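Local structure of aminopentol aminotransferase (Sphingopyxis macrogoltabida, 6HBS) at residues E100-M105 with S254-C259; S123-L128 with S267-S272; R130-R135 with R276-D281; A144-S149 with V228-R233. The protein catalyses the pyridoxal phosphate-dependent deamination of aminopentol (hydrolysed fumonisin B1) to its 2-keto form, with pyruvate as the preferred amino acceptor. All blocks are in the same frame, centred on the assembly; numbering follows the deposited sequence. Where two conformers were deposited one is given.

Contact 1: residues E100-M105 with S254-C259; sequences EAFVGM and SCWGKC. With MG (magnesium ion), chain D; PLP (pyridoxal-5'-phosphate), chain C.
W256, whose indole takes the ring of F102 on one face, donates from NE1 to S254 OG (2.9 Å), a hydroxyl that H108 NE2 also grips. The acceptor is tilted 18° from the indole plane. The pairing of F102 with W256 joins helix 94-105 to strand 253-256 of the central mixed sheet, the large-domain sheet of the fold type I aminotransferases. W256 has CG anti to its carbonyl carbon (chi1 -60°), which turns the indole back along the strand toward S254. F102 comes in edge-on, giving a T-shaped pair with the five-membered ring: planes 69° apart, centroids 4.9 Å apart. F102 CZ rests 3.6 Å from W256 CG, while F102 CE1 stands over the middle of the indole. L270 of the adjacent strand touches both rings, F260 meets F102 edge-to-face and F236 packs against W256, leaving the pair buried. With an alanine at W256, the F102 edge would probably face a gap and S254 OG would lose the indole N-H as a partner. Beyond W256 the strand gives way to a loop carrying K258, whose NZ is bonded to C4A of the pyridoxal phosphate (1.6 Å), the internal aldimine linkage. At the other end of the contact the helix is closing: V103 O binds a magnesium ion at 2.2 Å, joined by the carbonyls of V106 and A109. Two waters are also ligands of the magnesium; water 1, 2.4 Å from the metal, donates to G104 O at 2.9 Å.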
loop_
_atom_site.group_PDB
_atom_site.type_symbol
_atom_site.label_atom_id
_atom_site.label_comp_id
_atom_site.label_asym_id
_atom_site.label_seq_id
_atom_site.Cartn_x
_atom_site.Cartn_y
_atom_site.Cartn_z
ATOM N N GLU A 100 5.151 -20.284 -2.534
ATOM C CA GLU A 100 5.764 -21.442 -3.225
ATOM C C GLU A 100 5.902 -21.146 -4.718
ATOM O O GLU A 100 6.945 -21.396 -5.311
ATOM C CB GLU A 100 4.968 -22.731 -3.020
ATOM C CG GLU A 100 5.143 -23.288 -1.630
ATOM C CD GLU A 100 4.179 -24.395 -1.207
ATOM O OE1 GLU A 100 3.117 -24.550 -1.858
ATOM O OE2 GLU A 100 4.500 -25.084 -0.215
ATOM N N ALA A 101 4.841 -20.631 -5.325
ATOM C CA ALA A 101 4.857 -20.404 -6.779
ATOM C C ALA A 101 5.918 -19.348 -7.123
ATOM O O ALA A 101 6.708 -19.517 -8.077
ATOM C CB ALA A 101 3.500 -20.019 -7.283
ATOM N N PHE A 102 5.937 -18.254 -6.369
ATOM C CA PHE A 102 6.793 -17.127 -6.728
ATOM C C PHE A 102 8.259 -17.518 -6.491
ATOM O O PHE A 102 9.094 -17.277 -7.333
ATOM C CB PHE A 102 6.348 -15.864 -5.989
ATOM C CG PHE A 102 6.549 -14.558 -6.718
ATOM C CD1 PHE A 102 7.674 -14.328 -7.513
ATOM C CD2 PHE A 102 5.644 -13.525 -6.556
ATOM C CE1 PHE A 102 7.845 -13.119 -8.172
ATOM C CE2 PHE A 102 5.832 -12.304 -7.193
ATOM C CZ PHE A 102 6.939 -12.101 -7.989
ATOM N N VAL A 103 8.546 -18.158 -5.360
ATOM C CA VAL A 103 9.882 -18.597 -5.040
ATOM C C VAL A 103 10.359 -19.644 -6.065
ATOM O O VAL A 103 11.555 -19.636 -6.462
ATOM C CB VAL A 103 9.968 -19.176 -3.620
ATOM C CG1 VAL A 103 11.237 -19.982 -3.413
ATOM C CG2 VAL A 103 9.848 -18.091 -2.568
ATOM N N GLY A 104 9.454 -20.527 -6.502
ATOM C CA GLY A 104 9.807 -21.507 -7.499
ATOM C C GLY A 104 10.213 -20.869 -8.832
ATOM O O GLY A 104 11.005 -21.435 -9.540
ATOM N N MET A 105 9.639 -19.713 -9.190
ATOM C CA MET A 105 9.853 -19.099 -10.507
ATOM C C MET A 105 11.139 -18.264 -10.540
ATOM O O MET A 105 11.662 -18.042 -11.600
ATOM C CB MET A 105 8.673 -18.196 -10.889
ATOM C CG MET A 105 7.427 -18.990 -11.285
ATOM S SD MET A 105 5.920 -17.989 -11.369
ATOM C CE MET A 105 6.199 -17.081 -12.891
ATOM N N SER A 254 15.092 -9.156 -4.841
ATOM C CA SER A 254 14.428 -8.505 -5.954
ATOM C C SER A 254 13.050 -8.041 -5.476
ATOM O O SER A 254 12.384 -8.737 -4.695
ATOM C CB SER A 254 14.337 -9.420 -7.159
ATOM O OG SER A 254 13.747 -10.666 -6.821
ATOM N N CYS A 255 12.645 -6.879 -5.974
ATOM C CA CYS A 255 11.408 -6.231 -5.664
ATOM C C CYS A 255 10.486 -6.331 -6.880
ATOM O O CYS A 255 10.909 -6.086 -8.045
ATOM C CB CYS A 255 11.630 -4.760 -5.339
ATOM S SG CYS A 255 12.765 -4.464 -3.956
ATOM N N TRP A 256 9.226 -6.672 -6.611
ATOM C CA TRP A 256 8.231 -6.952 -7.638
ATOM C C TRP A 256 6.929 -6.240 -7.280
ATOM O O TRP A 256 6.639 -5.990 -6.101
ATOM C CB TRP A 256 7.977 -8.445 -7.752
ATOM C CG TRP A 256 9.180 -9.246 -8.107
ATOM C CD1 TRP A 256 10.171 -9.653 -7.268
ATOM C CD2 TRP A 256 9.475 -9.809 -9.383
ATOM N NE1 TRP A 256 11.095 -10.393 -7.952
ATOM C CE2 TRP A 256 10.693 -10.516 -9.245
ATOM C CE3 TRP A 256 8.854 -9.771 -10.638
ATOM C CZ2 TRP A 256 11.275 -11.195 -10.308
ATOM C CZ3 TRP A 256 9.442 -10.436 -11.687
ATOM C CH2 TRP A 256 10.646 -11.115 -11.528
ATOM N N GLY A 257 6.169 -5.890 -8.320
ATOM C CA GLY A 257 4.865 -5.268 -8.128
ATOM C C GLY A 257 4.222 -5.024 -9.472
ATOM O O GLY A 257 4.535 -5.746 -10.456
ATOM N N LYS A 258 3.298 -4.071 -9.488
ATOM C CA LYS A 258 2.505 -3.616 -10.654
ATOM C C LYS A 258 1.655 -4.747 -11.256
ATOM O O LYS A 258 0.442 -4.675 -11.181
ATOM C CB LYS A 258 3.385 -2.892 -11.689
ATOM C CG LYS A 258 3.790 -1.490 -11.222
ATOM C CD LYS A 258 4.592 -0.601 -12.172
ATOM C CE LYS A 258 4.659 0.860 -11.715
ATOM N NZ LYS A 258 5.756 1.171 -10.739
ATOM N N CYS A 259 2.277 -5.705 -11.940
ATOM C CA CYS A 259 1.553 -6.498 -12.917
ATOM C C CYS A 259 1.485 -7.979 -12.563
ATOM O O CYS A 259 0.820 -8.699 -13.288
ATOM C CB CYS A 259 2.160 -6.342 -14.308
ATOM S SG CYS A 259 3.674 -7.295 -14.554
HETATM MG MG MG D . 13.754 -19.929 -6.322
HETATM N N1 PLP C . 10.175 0.909 -8.303
HETATM C C2 PLP C . 10.023 1.088 -9.633
HETATM C C2A PLP C . 11.127 0.746 -10.606
HETATM C C3 PLP C . 8.738 1.556 -10.145
HETATM O O3 PLP C . 8.547 1.733 -11.469
HETATM C C4 PLP C . 7.639 1.829 -9.192
HETATM C C4A PLP C . 6.338 2.286 -9.750
HETATM C C5 PLP C . 7.959 1.652 -7.744
HETATM C C6 PLP C . 9.214 1.172 -7.389
HETATM C C5A PLP C . 6.938 1.915 -6.639
HETATM O O4P PLP C . 5.739 1.118 -6.818
HETATM P P PLP C . 4.397 1.800 -6.243
HETATM O O1P PLP C . 4.071 2.961 -7.067
HETATM O O2P PLP C . 4.758 2.230 -4.850
HETATM O O3P PLP C . 3.424 0.648 -6.369
HETATM O O HOH W 1 13.631 -21.022 -8.460
HETATM O O HOH W 2 13.566 -22.055 -5.141
#

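Contact 2: residues S123-L128 with S267-S272; sequences STAMVL and SALLGS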
loop_
_atom_site.group_PDB
_atom_site.type_symbol
_atom_site.label_atom_id
_atom_site.label_comp_id
_atom_site.label_asym_id
_atom_site.label_seq_id
_atom_site.Cartn_x
_atom_site.Cartn_y
_atom_site.Cartn_z
ATOM N N SER A 123 11.359 -0.214 0.234
ATOM C CA SER A 123 11.621 0.269 1.578
ATOM C C SER A 123 11.989 -0.893 2.506
ATOM O O SER A 123 12.923 -0.777 3.297
ATOM C CB SER A 123 10.457 1.038 2.106
ATOM O OG SER A 123 10.426 2.328 1.531
ATOM N N THR A 124 11.264 -2.020 2.367
ATOM C CA THR A 124 11.546 -3.230 3.119
ATOM C C THR A 124 12.961 -3.726 2.777
ATOM O O THR A 124 13.721 -4.108 3.694
ATOM C CB THR A 124 10.485 -4.322 2.919
ATOM O OG1 THR A 124 9.197 -3.818 3.305
ATOM C CG2 THR A 124 10.794 -5.553 3.744
ATOM N N ALA A 125 13.319 -3.729 1.479
ATOM C CA ALA A 125 14.649 -4.168 1.054
ATOM C C ALA A 125 15.736 -3.294 1.703
ATOM O O ALA A 125 16.770 -3.805 2.154
ATOM C CB ALA A 125 14.744 -4.147 -0.459
ATOM N N MET A 126 15.484 -1.988 1.768
ATOM C CA MET A 126 16.447 -0.991 2.330
ATOM C C MET A 126 16.698 -1.298 3.818
ATOM O O MET A 126 17.856 -1.410 4.253
ATOM C CB MET A 126 15.906 0.423 2.170
ATOM C CG MET A 126 16.699 1.470 2.916
ATOM S SD MET A 126 15.978 3.072 2.684
ATOM C CE MET A 126 14.688 3.025 3.928
ATOM N N VAL A 127 15.616 -1.470 4.592
ATOM C CA VAL A 127 15.692 -1.756 6.013
ATOM C C VAL A 127 16.331 -3.135 6.255
ATOM O O VAL A 127 17.234 -3.256 7.103
ATOM C CB VAL A 127 14.316 -1.601 6.680
ATOM C CG1 VAL A 127 14.343 -2.054 8.133
ATOM C CG2 VAL A 127 13.823 -0.176 6.588
ATOM N N LEU A 128 15.904 -4.161 5.510
ATOM C CA LEU A 128 16.498 -5.493 5.571
ATOM C C LEU A 128 18.024 -5.400 5.401
ATOM O O LEU A 128 18.754 -6.007 6.173
ATOM C CB LEU A 128 15.888 -6.389 4.495
ATOM C CG LEU A 128 16.095 -7.894 4.632
ATOM C CD1 LEU A 128 15.037 -8.638 3.811
ATOM C CD2 LEU A 128 17.464 -8.351 4.154
ATOM N N SER A 267 2.362 -6.489 -4.054
ATOM C CA SER A 267 3.815 -6.303 -4.351
ATOM C C SER A 267 4.573 -7.319 -3.514
ATOM O O SER A 267 3.988 -7.968 -2.627
ATOM C CB SER A 267 4.266 -4.865 -4.089
ATOM O OG SER A 267 3.548 -3.941 -4.912
ATOM N N ALA A 268 5.854 -7.529 -3.821
ATOM C CA ALA A 268 6.602 -8.591 -3.195
ATOM C C ALA A 268 8.073 -8.223 -3.078
ATOM O O ALA A 268 8.632 -7.580 -3.975
ATOM C CB ALA A 268 6.495 -9.874 -3.978
ATOM N N LEU A 269 8.674 -8.737 -2.005
ATOM C CA LEU A 269 10.124 -8.865 -1.842
ATOM C C LEU A 269 10.525 -10.344 -1.917
ATOM O O LEU A 269 10.075 -11.149 -1.105
ATOM C CB LEU A 269 10.531 -8.241 -0.509
ATOM C CG LEU A 269 12.048 -8.236 -0.254
ATOM C CD1 LEU A 269 12.749 -7.463 -1.350
ATOM C CD2 LEU A 269 12.382 -7.626 1.101
ATOM N N LEU A 270 11.381 -10.697 -2.878
ATOM C CA LEU A 270 11.936 -12.067 -3.061
ATOM C C LEU A 270 13.393 -12.059 -2.600
ATOM O O LEU A 270 14.111 -11.109 -2.898
ATOM C CB LEU A 270 11.825 -12.479 -4.529
ATOM C CG LEU A 270 10.489 -13.069 -5.006
ATOM C CD1 LEU A 270 10.326 -14.518 -4.587
ATOM C CD2 LEU A 270 9.322 -12.252 -4.493
ATOM N N GLY A 271 13.804 -13.068 -1.827
ATOM C CA GLY A 271 15.115 -12.988 -1.203
ATOM C C GLY A 271 15.765 -14.343 -1.100
ATOM O O GLY A 271 15.061 -15.340 -1.041
ATOM N N SER A 272 17.101 -14.360 -1.145
ATOM C CA SER A 272 17.862 -15.571 -0.969
ATOM C C SER A 272 17.990 -15.877 0.530
ATOM O O SER A 272 17.795 -15.013 1.390
ATOM C CB SER A 272 19.212 -15.465 -1.641
ATOM O OG SER A 272 20.061 -14.667 -0.860
#
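Helix 118-133 lies on one face of the large-domain sheet, and L269 of strand 267-271 is the side chain that meets it, touching T124, A125 and L128. Its CG is anti to the backbone N (chi1 -177°), which carries the isobutyl group out to the helix, where its two methyls meet different residues. CD2 meets both T124 CG2 (3.7 Å) and L128 CD1 (3.9 Å), one helical turn apart; CD1 turns to A125 CB at 4.0 Å. The local axes of helix and strand run 33° from parallel and 9.4 Å apart at their closest. This is the alpha/beta layering of the fold type I domain: L270, next along the strand, packs instead on F102 and V103 of helix 94-105, so the strand is covered by a helix on both faces. T124 sorts its two branches accordingly. OG1, anti to the carbonyl carbon (chi1 -58°), is bonded to D120 O within the helix, and the methyl is turned to L269. A125 CB also reaches L253 and C255 of the neighbouring strand, while L128 touches W111 on strand 111-115.

Contact 3: residues R130-R135 with R276-D281; sequences RAHTGR and RDAARD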
loop_
_atom_site.group_PDB
_atom_site.type_symbol
_atom_site.label_atom_id
_atom_site.label_comp_id
_atom_site.label_asym_id
_atom_site.label_seq_id
_atom_site.Cartn_x
_atom_site.Cartn_y
_atom_site.Cartn_z
ATOM N N ARG A 130 20.188 -2.971 5.824
ATOM C CA ARG A 130 20.813 -2.335 6.951
ATOM C C ARG A 130 20.853 -3.306 8.141
ATOM O O ARG A 130 21.897 -3.425 8.779
ATOM C CB ARG A 130 20.095 -1.028 7.285
ATOM C CG ARG A 130 20.300 0.060 6.248
ATOM C CD ARG A 130 19.508 1.327 6.515
ATOM N NE ARG A 130 20.068 2.389 5.686
ATOM C CZ ARG A 130 19.434 3.499 5.350
ATOM N NH1 ARG A 130 18.179 3.693 5.752
ATOM N NH2 ARG A 130 20.065 4.410 4.619
ATOM N N ALA A 131 19.736 -4.009 8.428
ATOM C CA ALA A 131 19.716 -5.052 9.473
ATOM C C ALA A 131 20.744 -6.157 9.210
ATOM O O ALA A 131 21.385 -6.637 10.157
ATOM C CB ALA A 131 18.346 -5.662 9.624
ATOM N N HIS A 132 20.850 -6.587 7.955
ATOM C CA HIS A 132 21.662 -7.710 7.552
ATOM C C HIS A 132 23.139 -7.371 7.745
ATOM O O HIS A 132 23.901 -8.203 8.222
ATOM C CB HIS A 132 21.409 -8.079 6.095
ATOM C CG HIS A 132 22.283 -9.168 5.567
ATOM N ND1 HIS A 132 21.997 -10.496 5.747
ATOM C CD2 HIS A 132 23.427 -9.130 4.848
ATOM C CE1 HIS A 132 22.933 -11.230 5.162
ATOM N NE2 HIS A 132 23.832 -10.410 4.609
ATOM N N THR A 133 23.519 -6.164 7.332
ATOM C CA THR A 133 24.933 -5.816 7.269
ATOM C C THR A 133 25.406 -5.065 8.508
ATOM O O THR A 133 26.592 -4.970 8.711
ATOM C CB THR A 133 25.222 -4.962 6.027
ATOM O OG1 THR A 133 24.474 -3.767 6.198
ATOM C CG2 THR A 133 24.885 -5.652 4.736
ATOM N N GLY A 134 24.495 -4.402 9.232
ATOM C CA GLY A 134 24.870 -3.479 10.309
ATOM C C GLY A 134 25.523 -2.212 9.782
ATOM O O GLY A 134 26.135 -1.498 10.545
ATOM N N ARG A 135 25.310 -1.881 8.498
ATOM C CA ARG A 135 25.875 -0.697 7.849
ATOM C C ARG A 135 24.755 0.249 7.422
ATOM O O ARG A 135 23.552 -0.102 7.455
ATOM C CB ARG A 135 26.696 -1.067 6.615
ATOM C CG ARG A 135 27.846 -2.008 6.923
ATOM C CD ARG A 135 28.324 -2.650 5.642
ATOM N NE ARG A 135 29.209 -3.779 5.866
ATOM C CZ ARG A 135 29.481 -4.708 4.971
ATOM N NH1 ARG A 135 30.229 -5.736 5.329
ATOM N NH2 ARG A 135 29.017 -4.614 3.732
ATOM N N ARG A 276 17.638 -14.200 4.986
ATOM C CA ARG A 276 16.426 -14.686 5.643
ATOM C C ARG A 276 16.372 -14.197 7.097
ATOM O O ARG A 276 15.309 -13.729 7.561
ATOM C CB ARG A 276 16.339 -16.214 5.559
ATOM C CG ARG A 276 15.030 -16.786 6.091
ATOM C CD ARG A 276 15.011 -18.301 6.145
ATOM N NE ARG A 276 14.933 -18.905 4.831
ATOM C CZ ARG A 276 13.803 -19.249 4.223
ATOM N NH1 ARG A 276 12.638 -19.034 4.829
ATOM N NH2 ARG A 276 13.847 -19.757 2.999
ATOM N N ASP A 277 17.503 -14.262 7.819
ATOM C CA ASP A 277 17.501 -13.883 9.242
ATOM C C ASP A 277 17.149 -12.411 9.412
ATOM O O ASP A 277 16.422 -12.071 10.339
ATOM C CB ASP A 277 18.837 -14.126 9.956
ATOM C CG ASP A 277 19.085 -15.585 10.287
ATOM O OD1 ASP A 277 18.113 -16.357 10.349
ATOM O OD2 ASP A 277 20.260 -15.938 10.460
ATOM N N ALA A 278 17.703 -11.548 8.546
ATOM C CA ALA A 278 17.428 -10.120 8.634
ATOM C C ALA A 278 15.953 -9.832 8.309
ATOM O O ALA A 278 15.346 -8.940 8.861
ATOM C CB ALA A 278 18.338 -9.365 7.699
ATOM N N ALA A 279 15.408 -10.577 7.359
ATOM C CA ALA A 279 14.006 -10.465 7.004
ATOM C C ALA A 279 13.122 -10.773 8.217
ATOM O O ALA A 279 12.043 -10.186 8.367
ATOM C CB ALA A 279 13.688 -11.408 5.877
ATOM N N ARG A 280 13.553 -11.711 9.060
ATOM C CA ARG A 280 12.772 -12.027 10.290
ATOM C C ARG A 280 12.936 -10.967 11.382
ATOM O O ARG A 280 12.034 -10.797 12.212
ATOM C CB ARG A 280 13.167 -13.401 10.818
ATOM C CG ARG A 280 12.859 -14.527 9.847
ATOM C CD ARG A 280 13.465 -15.826 10.328
ATOM N NE ARG A 280 12.776 -16.303 11.510
ATOM C CZ ARG A 280 13.145 -17.375 12.204
ATOM N NH1 ARG A 280 14.269 -17.996 11.891
ATOM N NH2 ARG A 280 12.409 -17.795 13.220
ATOM N N ASP A 281 14.092 -10.295 11.425
ATOM C CA ASP A 281 14.417 -9.374 12.510
ATOM C C ASP A 281 13.698 -8.045 12.325
ATOM O O ASP A 281 13.357 -7.399 13.287
ATOM C CB ASP A 281 15.920 -9.073 12.622
ATOM C CG ASP A 281 16.784 -10.214 13.144
ATOM O OD1 ASP A 281 16.231 -11.182 13.713
ATOM O OD2 ASP A 281 18.009 -10.143 12.945
HETATM O O HOH W 3 20.330 -12.134 7.211
#
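A278 presses its CB against H132 and A131, bringing helix 276-281 down on the C-terminal end of helix 118-133. The tight part is small and built on short side chains. A278 CB lies 3.7 Å from H132 CB, and A131 CB adds a looser apolar touch at 4.2 Å. With nothing larger than a methyl between them, the backbones come close: the CA atoms of H132 and A278 are 5.0 Å apart. The other side of the contact is wet. With CG anti to the backbone N (chi1 176°), the imidazole of H132 is carried past A278 and turns its edge to water 3. That water lies in the ring plane, 2.8 Å from H132 ND1, and accepts from A278 N at 3.0 Å. The A278 amide belongs to the first turn of its helix, where no helical carbonyl waits one turn back, and the water satisfies it instead. After T133 the helix ends: G134 takes positive phi, and T133 OG1 accepts from R135 N (3.1 Å) in an ST turn. Around the contact, A279 packs on W111 and M113 of strand 111-115, while R276 NH2 bonds R16 O of the second subunit. R130 and T133 rest on A190 of strand 189-194, and R135 holds the carbonyls of T223 and I189, tying this helix end to the start of strand 189-194 and the end of helix 210-223.

Contact 4: residues A144-S149 with V228-R233; sequences AYHGAS and VVDDVR. With PLP (pyridoxal-5'-phosphate), chain C.
H146 and D230 share the one direct hydrogen bond between the loop 144-149 and strand 226-230. H146 ND1 gives its proton to the anti lone pair of D230 OD2 (2.7 Å, 168°), with the oxygen in the imidazole plane and the carboxylate nearly coplanar with the ring. The same OD2 stands 2.7 Å from N1 of the pyridoxal phosphate. D230 OD1 accepts from V232 N (3.1 Å), an Asx turn that helps fix the rotation of the carboxylate. With a leucine in place of D230, H146 ND1 would probably be left without its acceptor and the pyridine nitrogen without the carboxylate beside it. An aspartate facing N1 is characteristic of fold type I enzymes, where it is thought to keep the pyridine nitrogen protonated. At the other rim of the cofactor, R233 NE donates to PLP O3 (2.8 Å, 171°) in the guanidinium plane. A bend at chi3 (-64°) brings NE round to the oxygen, and R233 NH1 bonds N377 OD1. R233 NH2 also lies 3.9 Å from Y145 CB. Apolar contacts hold the pyridine from its two faces. V232 CG1 lies 3.6 Å from PLP C4 on one side; on the other Y145 brings the CD2-CE2 edge of its ring, CE2 3.8 Å from the same C4. G147 O sits 3.3 Å above the tyrosine ring plane, toward its rim.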
loop_
_atom_site.group_PDB
_atom_site.type_symbol
_atom_site.label_atom_id
_atom_site.label_comp_id
_atom_site.label_asym_id
_atom_site.label_seq_id
_atom_site.Cartn_x
_atom_site.Cartn_y
_atom_site.Cartn_z
ATOM N N ALA A 144 17.201 7.445 -10.485
ATOM C CA ALA A 144 16.439 6.205 -10.545
ATOM C C ALA A 144 15.228 6.289 -9.603
ATOM O O ALA A 144 15.365 6.679 -8.451
ATOM C CB ALA A 144 17.300 5.035 -10.202
ATOM N N TYR A 145 14.054 5.904 -10.120
ATOM C CA TYR A 145 12.801 5.896 -9.353
ATOM C C TYR A 145 12.620 4.536 -8.661
ATOM O O TYR A 145 12.532 3.510 -9.329
ATOM C CB TYR A 145 11.612 6.221 -10.265
ATOM C CG TYR A 145 10.313 6.393 -9.518
ATOM C CD1 TYR A 145 9.972 7.624 -8.993
ATOM C CD2 TYR A 145 9.434 5.323 -9.310
ATOM C CE1 TYR A 145 8.792 7.802 -8.289
ATOM C CE2 TYR A 145 8.243 5.493 -8.608
ATOM C CZ TYR A 145 7.919 6.744 -8.111
ATOM O OH TYR A 145 6.776 6.985 -7.400
ATOM N N HIS A 146 12.567 4.556 -7.317
ATOM C CA HIS A 146 12.360 3.373 -6.502
ATOM C C HIS A 146 11.085 3.471 -5.656
ATOM O O HIS A 146 10.817 2.591 -4.849
ATOM C CB HIS A 146 13.586 3.100 -5.626
ATOM C CG HIS A 146 14.781 2.681 -6.407
ATOM N ND1 HIS A 146 14.782 1.528 -7.166
ATOM C CD2 HIS A 146 16.007 3.238 -6.531
ATOM C CE1 HIS A 146 15.970 1.409 -7.745
ATOM N NE2 HIS A 146 16.743 2.433 -7.359
ATOM N N GLY A 147 10.324 4.541 -5.829
ATOM C CA GLY A 147 9.094 4.750 -5.062
ATOM C C GLY A 147 8.969 6.204 -4.666
ATOM O O GLY A 147 9.755 7.050 -5.132
ATOM N N ALA A 148 7.993 6.505 -3.805
ATOM C CA ALA A 148 7.763 7.875 -3.412
ATOM C C ALA A 148 7.763 8.013 -1.883
ATOM O O ALA A 148 6.981 8.785 -1.322
ATOM C CB ALA A 148 6.474 8.370 -4.033
ATOM N N SER A 149 8.663 7.271 -1.234
ATOM C CA SER A 149 8.916 7.384 0.218
ATOM C C SER A 149 9.849 8.576 0.502
ATOM O O SER A 149 10.535 9.092 -0.386
ATOM C CB SER A 149 9.482 6.078 0.781
ATOM O OG SER A 149 8.676 4.962 0.425
ATOM N N VAL A 228 20.266 -5.602 -4.835
ATOM C CA VAL A 228 18.822 -5.508 -4.917
ATOM C C VAL A 228 18.449 -5.085 -6.340
ATOM O O VAL A 228 18.773 -3.973 -6.770
ATOM C CB VAL A 228 18.272 -4.500 -3.900
ATOM C CG1 VAL A 228 16.751 -4.521 -3.923
ATOM C CG2 VAL A 228 18.812 -4.740 -2.482
ATOM N N VAL A 229 17.724 -5.947 -7.062
ATOM C CA VAL A 229 17.205 -5.539 -8.366
ATOM C C VAL A 229 15.764 -5.077 -8.174
ATOM O O VAL A 229 14.938 -5.842 -7.693
ATOM C CB VAL A 229 17.322 -6.662 -9.399
ATOM C CG1 VAL A 229 16.480 -6.391 -10.628
ATOM C CG2 VAL A 229 18.765 -6.892 -9.789
ATOM N N ASP A 230 15.463 -3.837 -8.577
ATOM C CA ASP A 230 14.116 -3.322 -8.492
ATOM C C ASP A 230 13.380 -3.668 -9.790
ATOM O O ASP A 230 13.514 -2.959 -10.760
ATOM C CB ASP A 230 14.110 -1.834 -8.165
ATOM C CG ASP A 230 12.726 -1.265 -8.038
ATOM O OD1 ASP A 230 11.760 -2.013 -8.334
ATOM O OD2 ASP A 230 12.628 -0.060 -7.747
ATOM N N ASP A 231 12.590 -4.753 -9.748
ATOM C CA ASP A 231 11.879 -5.290 -10.900
ATOM C C ASP A 231 10.397 -4.921 -10.842
ATOM O O ASP A 231 9.581 -5.590 -11.515
ATOM C CB ASP A 231 12.040 -6.798 -11.024
ATOM C CG ASP A 231 12.742 -7.227 -12.296
ATOM O OD1 ASP A 231 12.525 -6.563 -13.352
ATOM O OD2 ASP A 231 13.448 -8.257 -12.236
ATOM N N VAL A 232 10.062 -3.843 -10.108
ATOM C CA VAL A 232 8.657 -3.462 -9.955
ATOM C C VAL A 232 8.067 -3.080 -11.326
ATOM O O VAL A 232 6.889 -3.384 -11.615
ATOM C CB VAL A 232 8.491 -2.339 -8.907
ATOM C CG1 VAL A 232 7.089 -1.732 -8.975
ATOM C CG2 VAL A 232 8.783 -2.857 -7.508
ATOM N N ARG A 233 8.855 -2.357 -12.136
ATOM C CA ARG A 233 8.406 -1.864 -13.402
ATOM C C ARG A 233 8.576 -2.896 -14.528
ATOM O O ARG A 233 7.644 -3.086 -15.359
ATOM C CB ARG A 233 9.092 -0.558 -13.798
ATOM C CG ARG A 233 8.238 0.229 -14.784
ATOM C CD ARG A 233 8.838 1.538 -15.246
ATOM N NE ARG A 233 8.980 2.483 -14.150
ATOM C CZ ARG A 233 9.391 3.743 -14.270
ATOM N NH1 ARG A 233 9.429 4.321 -15.463
ATOM N NH2 ARG A 233 9.721 4.434 -13.186
HETATM N N1 PLP C . 10.175 0.909 -8.303
HETATM C C2 PLP C . 10.023 1.088 -9.633
HETATM C C2A PLP C . 11.127 0.746 -10.606
HETATM C C3 PLP C . 8.738 1.556 -10.145
HETATM O O3 PLP C . 8.547 1.733 -11.469
HETATM C C4 PLP C . 7.639 1.829 -9.192
HETATM C C4A PLP C . 6.338 2.286 -9.750
HETATM C C5 PLP C . 7.959 1.652 -7.744
HETATM C C6 PLP C . 9.214 1.172 -7.389
HETATM C C5A PLP C . 6.938 1.915 -6.639
HETATM O O4P PLP C . 5.739 1.118 -6.818
HETATM P P PLP C . 4.397 1.800 -6.243
HETATM O O1P PLP C . 4.071 2.961 -7.067
HETATM O O2P PLP C . 4.758 2.230 -4.850
HETATM O O3P PLP C . 3.424 0.648 -6.369
#

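How the contacts relate
Contacts 1, 2 and 4 are buried and share the central sheet, in which strand 253-256 lies between strands 226-230 and 267-271. Contact 3, farther from the chain centre, is only partly buried. Contacts 2 and 3 use successive parts of helix 118-133, and L128 of contact 2 packs on A278 and A279 of contact 3. Contacts 1 and 2 take opposite faces of the sheet, one aromatic, the other aliphatic. Contacts 1 and 4 meet at the cofactor, which the first holds covalently and the second by polar groups and packing. Chemistry follows place: apolar in the interlayer core, polar around the cofactor, water-bridged at the rim.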